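Local structure of alginate lyase A1-II' (Sphingomonas sp. A1, 2CWS) at residues A[17-20]-A[24-27]; A[58-61]-A[66-69]; A[72-75]-A[80-83]. The protein probably cleaves alginate chains by beta-elimination through this jelly-roll domain, which belongs to polysaccharide lyase family 7. All coordinates share one frame; numbering follows the deposited sequence.

Interaction 1. Residues A[17-20]-A[24-27]; sequences LQLP and TTEI
The carbonyl oxygen L17 O is met twice by the partner strand: I27 N donates to it at 2.8 Å, and E26 CA makes a CA-H...O contact with the same oxygen at 3.1 Å. The return bond runs from L17 N to I27 O and completes an antiparallel hydrogen-bonded pair. Next to it, Q18 and E26 form the non-hydrogen-bonded pair. Their side chains extend alongside each other on one face of the sheet, and the amide NE2 of Q18 reaches E26 OE1 over 3.1 Å. The bond lies in the amide plane but comes from above the carboxylate plane, the two planes being 38° apart. Q18 OE1 accepts from K201; the amide thus stands between the E26 carboxylate and K201 of strand 197-202, and E26 is also paired with K16 in a salt bridge. These residues form a short beta hairpin, 15-18 with 26-27, at the margin of one sheet of the jelly roll. Beyond the paired residues L19 N still bonds T25 O, at 2.9 Å. On the other face L17 CB packs on I27 CB. L19, just beyond the strand, has CG anti to the carbonyl carbon (chi1 -65°), which brings CD1 within 3.9 Å of I27 CG1. Leucine and isoleucine suit this apolar side, where L32 also covers L17 and I27.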
loop_
_atom_site.group_PDB
_atom_site.type_symbol
_atom_site.label_atom_id
_atom_site.label_comp_id
_atom_site.label_asym_id
_atom_site.label_seq_id
_atom_site.Cartn_x
_atom_site.Cartn_y
_atom_site.Cartn_z
ATOM N N LEU A 17 -11.265 -0.243 -2.329
ATOM C CA LEU A 17 -10.413 0.198 -3.397
ATOM C C LEU A 17 -10.588 1.684 -3.656
ATOM O O LEU A 17 -11.724 2.163 -3.778
ATOM C CB LEU A 17 -10.783 -0.579 -4.692
ATOM C CG LEU A 17 -10.054 -0.160 -5.993
ATOM C CD1 LEU A 17 -8.556 -0.407 -5.940
ATOM C CD2 LEU A 17 -10.699 -0.915 -7.142
ATOM N N GLN A 18 -9.477 2.393 -3.751
ATOM C CA GLN A 18 -9.432 3.823 -4.048
ATOM C C GLN A 18 -8.940 4.002 -5.475
ATOM O O GLN A 18 -7.889 3.432 -5.837
ATOM C CB GLN A 18 -8.517 4.517 -3.008
ATOM C CG GLN A 18 -9.079 4.379 -1.616
ATOM C CD GLN A 18 -8.150 4.825 -0.529
ATOM O OE1 GLN A 18 -6.923 4.594 -0.662
ATOM N NE2 GLN A 18 -8.688 5.393 0.529
ATOM N N LEU A 19 -9.680 4.787 -6.249
ATOM C CA LEU A 19 -9.425 4.940 -7.689
ATOM C C LEU A 19 -8.826 6.267 -8.065
ATOM O O LEU A 19 -8.965 7.259 -7.350
ATOM C CB LEU A 19 -10.770 4.760 -8.439
ATOM C CG LEU A 19 -11.369 3.358 -8.305
ATOM C CD1 LEU A 19 -12.793 3.402 -8.937
ATOM C CD2 LEU A 19 -10.519 2.305 -8.938
ATOM N N PRO A 20 -8.257 6.332 -9.268
ATOM C CA PRO A 20 -7.661 7.576 -9.773
ATOM C C PRO A 20 -8.529 8.287 -10.791
ATOM O O PRO A 20 -8.022 9.086 -11.581
ATOM C CB PRO A 20 -6.374 7.062 -10.440
ATOM C CG PRO A 20 -6.815 5.768 -11.063
ATOM C CD PRO A 20 -7.833 5.192 -10.104
ATOM N N THR A 24 -11.955 10.480 -7.465
ATOM C CA THR A 24 -11.307 9.531 -6.560
ATOM C C THR A 24 -12.346 8.631 -5.861
ATOM O O THR A 24 -12.436 8.540 -4.635
ATOM C CB THR A 24 -10.354 10.187 -5.539
ATOM O OG1 THR A 24 -10.998 11.115 -4.687
ATOM C CG2 THR A 24 -9.253 10.925 -6.301
ATOM N N THR A 25 -13.115 7.970 -6.694
ATOM C CA THR A 25 -14.159 7.043 -6.231
ATOM C C THR A 25 -13.591 5.888 -5.432
ATOM O O THR A 25 -12.489 5.425 -5.727
ATOM C CB THR A 25 -14.880 6.533 -7.505
ATOM O OG1 THR A 25 -15.450 7.666 -8.181
ATOM C CG2 THR A 25 -16.007 5.543 -7.176
ATOM N N GLU A 26 -14.353 5.448 -4.443
ATOM C CA GLU A 26 -14.004 4.289 -3.713
ATOM C C GLU A 26 -15.010 3.168 -3.974
ATOM O O GLU A 26 -16.225 3.431 -4.063
ATOM C CB GLU A 26 -13.993 4.530 -2.184
ATOM C CG GLU A 26 -12.906 5.556 -1.817
ATOM C CD GLU A 26 -12.736 5.674 -0.316
ATOM O OE1 GLU A 26 -11.682 6.102 0.149
ATOM O OE2 GLU A 26 -13.636 5.270 0.459
ATOM N N ILE A 27 -14.506 1.953 -4.103
ATOM C CA ILE A 27 -15.321 0.747 -4.305
ATOM C C ILE A 27 -15.284 -0.058 -3.005
ATOM O O ILE A 27 -14.229 -0.370 -2.485
ATOM C CB ILE A 27 -14.797 -0.116 -5.469
ATOM C CG1 ILE A 27 -14.588 0.676 -6.764
ATOM C CG2 ILE A 27 -15.721 -1.308 -5.708
ATOM C CD1 ILE A 27 -15.845 1.399 -7.294
#

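Interaction 2. Residues A[58-61]-A[66-69]; sequences GTTA and PRSE. With SO4 (sulfate ion), chain B.
The backbone of 58-60 runs past the start of strand 67-72 with T59 CA 4.7 Å from P66 CA. This is the loop that follows strand 49-54 in the jelly-roll sandwich, and it comes back to the sheet through ordered water as much as through direct touch. One water donates to G58 O and accepts from R67 N; a second accepts from T60 N and, 3.0 Å away, from R67 NE. P66 has no N-H to offer; instead P66 CA makes a CA-H...O contact with G58 O at 3.5 Å, and T59 CG2 packs near P66 N.

The long side chain of R67 carries the rest. It bends at chi3 (75°), which turns the guanidinium back beside the loop, where it crosses the T60 side chain at about a right angle. R67 NH2 makes a weak, bent bond to T60 OG1, 3.1 Å and 124°. Arginine suits the place because its other N-H groups are used as well. R67 NH1 forms a salt bridge with the syn side of E69 OE1 at 2.8 Å, nearly within the guanidinium plane, and E69 in turn holds K201 and Q110. Y205 adds a cation-pi contact to R67. The sulfate, probably from the crystallisation liquor, lies at the guanidinium edge and is also bonded by H112 and Y205. In family 7 lyases the active site typically combines arginine, glutamine, histidine and tyrosine; R67, H112 and Y205 round the sulfate, with Q110 bonded to E69, are consistent with this, and the anion may mimic a substrate carboxylate. Two N-H groups grip it side by side: R67 NH1 donates to O1 at 3.0 Å, and R67 NH2 to O4 at 2.8 Å.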
loop_
_atom_site.group_PDB
_atom_site.type_symbol
_atom_site.label_atom_id
_atom_site.label_comp_id
_atom_site.label_asym_id
_atom_site.label_seq_id
_atom_site.Cartn_x
_atom_site.Cartn_y
_atom_site.Cartn_z
ATOM N N GLY A 58 -7.249 11.763 -10.552
ATOM C CA GLY A 58 -7.633 12.487 -9.365
ATOM C C GLY A 58 -6.809 12.122 -8.155
ATOM O O GLY A 58 -6.271 10.967 -8.129
ATOM N N THR A 59 -6.716 13.028 -7.214
ATOM C CA THR A 59 -5.888 12.775 -6.015
ATOM C C THR A 59 -6.799 12.922 -4.814
ATOM O O THR A 59 -7.782 13.695 -4.833
ATOM C CB THR A 59 -4.689 13.723 -5.941
ATOM O OG1 THR A 59 -5.193 15.041 -5.812
ATOM C CG2 THR A 59 -3.902 13.564 -7.204
ATOM N N THR A 60 -6.504 12.116 -3.781
ATOM C CA THR A 60 -7.281 12.174 -2.564
ATOM C C THR A 60 -6.936 13.445 -1.832
ATOM O O THR A 60 -5.976 14.179 -2.123
ATOM C CB THR A 60 -7.070 10.943 -1.678
ATOM O OG1 THR A 60 -5.661 10.769 -1.441
ATOM C CG2 THR A 60 -7.578 9.717 -2.436
ATOM N N ALA A 61 -7.706 13.712 -0.766
ATOM C CA ALA A 61 -7.679 15.045 -0.171
ATOM C C ALA A 61 -6.321 15.457 0.336
ATOM O O ALA A 61 -6.051 16.670 0.293
ATOM C CB ALA A 61 -8.680 15.040 1.011
ATOM N N PRO A 66 -1.906 10.405 -7.826
ATOM C CA PRO A 66 -3.076 9.529 -8.031
ATOM C C PRO A 66 -2.758 8.067 -7.678
ATOM O O PRO A 66 -1.575 7.643 -7.636
ATOM C CB PRO A 66 -3.316 9.674 -9.553
ATOM C CG PRO A 66 -1.898 9.851 -10.097
ATOM C CD PRO A 66 -1.178 10.678 -9.062
ATOM N N ARG A 67 -3.809 7.296 -7.439
ATOM C CA ARG A 67 -3.628 5.893 -7.048
ATOM C C ARG A 67 -4.786 5.041 -7.556
ATOM O O ARG A 67 -5.927 5.489 -7.675
ATOM C CB ARG A 67 -3.530 5.742 -5.527
ATOM C CG ARG A 67 -4.883 5.883 -4.809
ATOM C CD ARG A 67 -4.662 6.077 -3.332
ATOM N NE ARG A 67 -4.192 7.424 -2.964
ATOM C CZ ARG A 67 -3.312 7.748 -2.048
ATOM N NH1 ARG A 67 -2.570 6.820 -1.419
ATOM N NH2 ARG A 67 -3.142 9.048 -1.783
ATOM N N SER A 68 -4.442 3.766 -7.738
ATOM C CA SER A 68 -5.434 2.665 -7.755
ATOM C C SER A 68 -4.905 1.730 -6.661
ATOM O O SER A 68 -3.889 1.077 -6.888
ATOM C CB SER A 68 -5.476 1.997 -9.122
ATOM O OG SER A 68 -6.404 0.928 -9.060
ATOM N N GLU A 69 -5.524 1.767 -5.472
ATOM C CA GLU A 69 -4.850 1.230 -4.296
ATOM C C GLU A 69 -5.914 0.658 -3.336
ATOM O O GLU A 69 -6.935 1.313 -3.107
ATOM C CB GLU A 69 -3.985 2.293 -3.628
ATOM C CG GLU A 69 -3.032 1.785 -2.541
ATOM C CD GLU A 69 -2.240 2.893 -1.881
ATOM O OE1 GLU A 69 -2.783 4.003 -1.673
ATOM O OE2 GLU A 69 -1.052 2.645 -1.539
HETATM S S SO4 B . -0.809 9.231 1.237
HETATM O O1 SO4 B . -1.151 7.703 1.036
HETATM O O2 SO4 B . -0.878 9.626 2.627
HETATM O O3 SO4 B . 0.508 9.498 0.791
HETATM O O4 SO4 B . -1.768 10.035 0.488
HETATM O O HOH W 1 -6.226 8.806 -6.585
HETATM O O HOH W 2 -4.680 9.943 -4.559
#

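Interaction 3. Residues A[72-75]-A[80-83]; sequences EMLD and KVNW
E72 sends its CG anti to the backbone N (chi1 178°) and stays extended beyond it, while W83 turns its CG between the backbone N and the carbonyl carbon (chi1 48°); together these bring the carboxylate to the indole N-H. W83 NE1 donates to E72 OE1 at 2.8 Å with an angle of 162°. The oxygen lies in the ring plane, at the edge, and is approached on its syn side, though tilted out of the carboxylate plane. Because F200 N also donates to OE1 and H227 NE2 bonds OE2, both carboxylate oxygens of this buried glutamate have partners. A tryptophan suits the spot: it offers one N-H and a broad ring, which H89 stacks upon and F200 and H227 meet at a slant. E72 ends strand 67-72 in one sheet of the jelly-roll sandwich, and the remaining residues belong to the connection to strand 88-99 in the other. Apolar contacts fill the span between its two legs. L74 CD1 touches W83 CB at 4.1 Å and lies at the edge of the indole, L74 CB touches V81 CG1, and D75 CB packs on V81 CB at 4.0 Å. Water also joins the two backbones. One accepts from L74 N at 2.9 Å and lies close to E72 O and V81 O; another accepts from D75 N at 2.8 Å and sits 2.8 Å from V81 O.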
loop_
_atom_site.group_PDB
_atom_site.type_symbol
_atom_site.label_atom_id
_atom_site.label_comp_id
_atom_site.label_asym_id
_atom_site.label_seq_id
_atom_site.Cartn_x
_atom_site.Cartn_y
_atom_site.Cartn_z
ATOM N N GLU A 72 -6.923 -1.283 3.717
ATOM C CA GLU A 72 -7.397 -2.341 4.603
ATOM C C GLU A 72 -8.549 -1.856 5.454
ATOM O O GLU A 72 -8.482 -0.764 6.049
ATOM C CB GLU A 72 -6.255 -2.789 5.524
ATOM C CG GLU A 72 -6.691 -3.868 6.518
ATOM C CD GLU A 72 -5.660 -4.089 7.609
ATOM O OE1 GLU A 72 -4.732 -3.293 7.777
ATOM O OE2 GLU A 72 -5.861 -5.128 8.340
ATOM N N MET A 73 -9.585 -2.682 5.585
ATOM C CA MET A 73 -10.790 -2.407 6.346
ATOM C C MET A 73 -11.016 -3.541 7.333
ATOM O O MET A 73 -11.688 -4.512 6.993
ATOM C CB MET A 73 -12.013 -2.260 5.420
ATOM C CG MET A 73 -11.849 -1.124 4.434
ATOM S SD MET A 73 -12.100 0.528 5.090
ATOM C CE MET A 73 -13.904 0.498 5.311
ATOM N N LEU A 74 -10.502 -3.367 8.575
ATOM C CA LEU A 74 -10.867 -4.346 9.607
ATOM C C LEU A 74 -12.364 -4.469 9.694
ATOM O O LEU A 74 -12.897 -5.587 9.936
ATOM C CB LEU A 74 -10.353 -3.851 10.979
ATOM C CG LEU A 74 -8.828 -3.880 11.204
ATOM C CD1 LEU A 74 -8.514 -3.397 12.589
ATOM C CD2 LEU A 74 -8.274 -5.309 10.989
ATOM N N ASP A 75 -13.086 -3.358 9.582
ATOM C CA ASP A 75 -14.555 -3.360 9.512
ATOM C C ASP A 75 -14.891 -2.794 8.125
ATOM O O ASP A 75 -14.714 -1.573 7.917
ATOM C CB ASP A 75 -15.164 -2.504 10.626
ATOM C CG ASP A 75 -16.685 -2.613 10.635
ATOM O OD1 ASP A 75 -17.275 -2.881 9.554
ATOM O OD2 ASP A 75 -17.273 -2.465 11.716
ATOM N N LYS A 80 -12.974 3.795 10.281
ATOM C CA LYS A 80 -12.361 4.339 11.492
ATOM C C LYS A 80 -11.883 3.229 12.438
ATOM O O LYS A 80 -11.281 3.557 13.479
ATOM C CB LYS A 80 -13.333 5.260 12.213
ATOM C CG LYS A 80 -13.797 6.435 11.344
ATOM C CD LYS A 80 -14.717 7.366 12.065
ATOM C CE LYS A 80 -15.175 8.490 11.169
ATOM N NZ LYS A 80 -16.092 9.445 11.870
ATOM N N VAL A 81 -12.141 1.957 12.133
ATOM C CA VAL A 81 -11.678 0.827 12.926
ATOM C C VAL A 81 -10.345 0.326 12.381
ATOM O O VAL A 81 -10.276 -0.181 11.266
ATOM C CB VAL A 81 -12.703 -0.307 12.915
ATOM C CG1 VAL A 81 -12.215 -1.495 13.761
ATOM C CG2 VAL A 81 -14.075 0.167 13.446
ATOM N N ASN A 82 -9.273 0.526 13.143
ATOM C CA ASN A 82 -7.913 0.259 12.649
ATOM C C ASN A 82 -7.116 -0.358 13.796
ATOM O O ASN A 82 -7.642 -0.483 14.901
ATOM C CB ASN A 82 -7.261 1.569 12.117
ATOM C CG ASN A 82 -8.087 2.115 10.970
ATOM O OD1 ASN A 82 -8.858 3.134 11.164
ATOM N ND2 ASN A 82 -8.089 1.455 9.854
ATOM N N TRP A 83 -5.870 -0.779 13.526
ATOM C CA TRP A 83 -5.104 -1.553 14.507
ATOM C C TRP A 83 -3.977 -0.739 15.109
ATOM O O TRP A 83 -3.623 0.343 14.649
ATOM C CB TRP A 83 -4.640 -2.866 13.891
ATOM C CG TRP A 83 -3.988 -2.804 12.551
ATOM C CD1 TRP A 83 -4.608 -2.949 11.324
ATOM C CD2 TRP A 83 -2.589 -2.585 12.257
ATOM N NE1 TRP A 83 -3.686 -2.879 10.299
ATOM C CE2 TRP A 83 -2.442 -2.640 10.858
ATOM C CE3 TRP A 83 -1.449 -2.374 13.073
ATOM C CZ2 TRP A 83 -1.203 -2.477 10.240
ATOM C CZ3 TRP A 83 -0.226 -2.215 12.435
ATOM C CH2 TRP A 83 -0.104 -2.259 11.046
HETATM O O HOH W 3 -8.611 -1.250 8.906
HETATM O O HOH W 4 -11.962 -0.792 9.098
#

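Interactions 1 and 2 are neighbours, their centres about 7 Å apart, because strands 15-18 and 67-72 lie side by side in one sheet. Q18 N probably donates to E69 O at 2.8 Å, and G58 N to P20 O at 3.0 Å. K201 joins them further, bonding Q18 OE1 of interaction 1 and E69 OE1 of interaction 2, near the sulfate that may mark part of the active site. Interaction 3 follows 66-69 along the same strand, two residues on, yet its centre is about 19 Å from that of interaction 2 and about 17 Å from that of interaction 1. A glycerol, probably from the crystallisation liquor, lies about 4 Å from the W83 side chain, and such molecules often mark pockets.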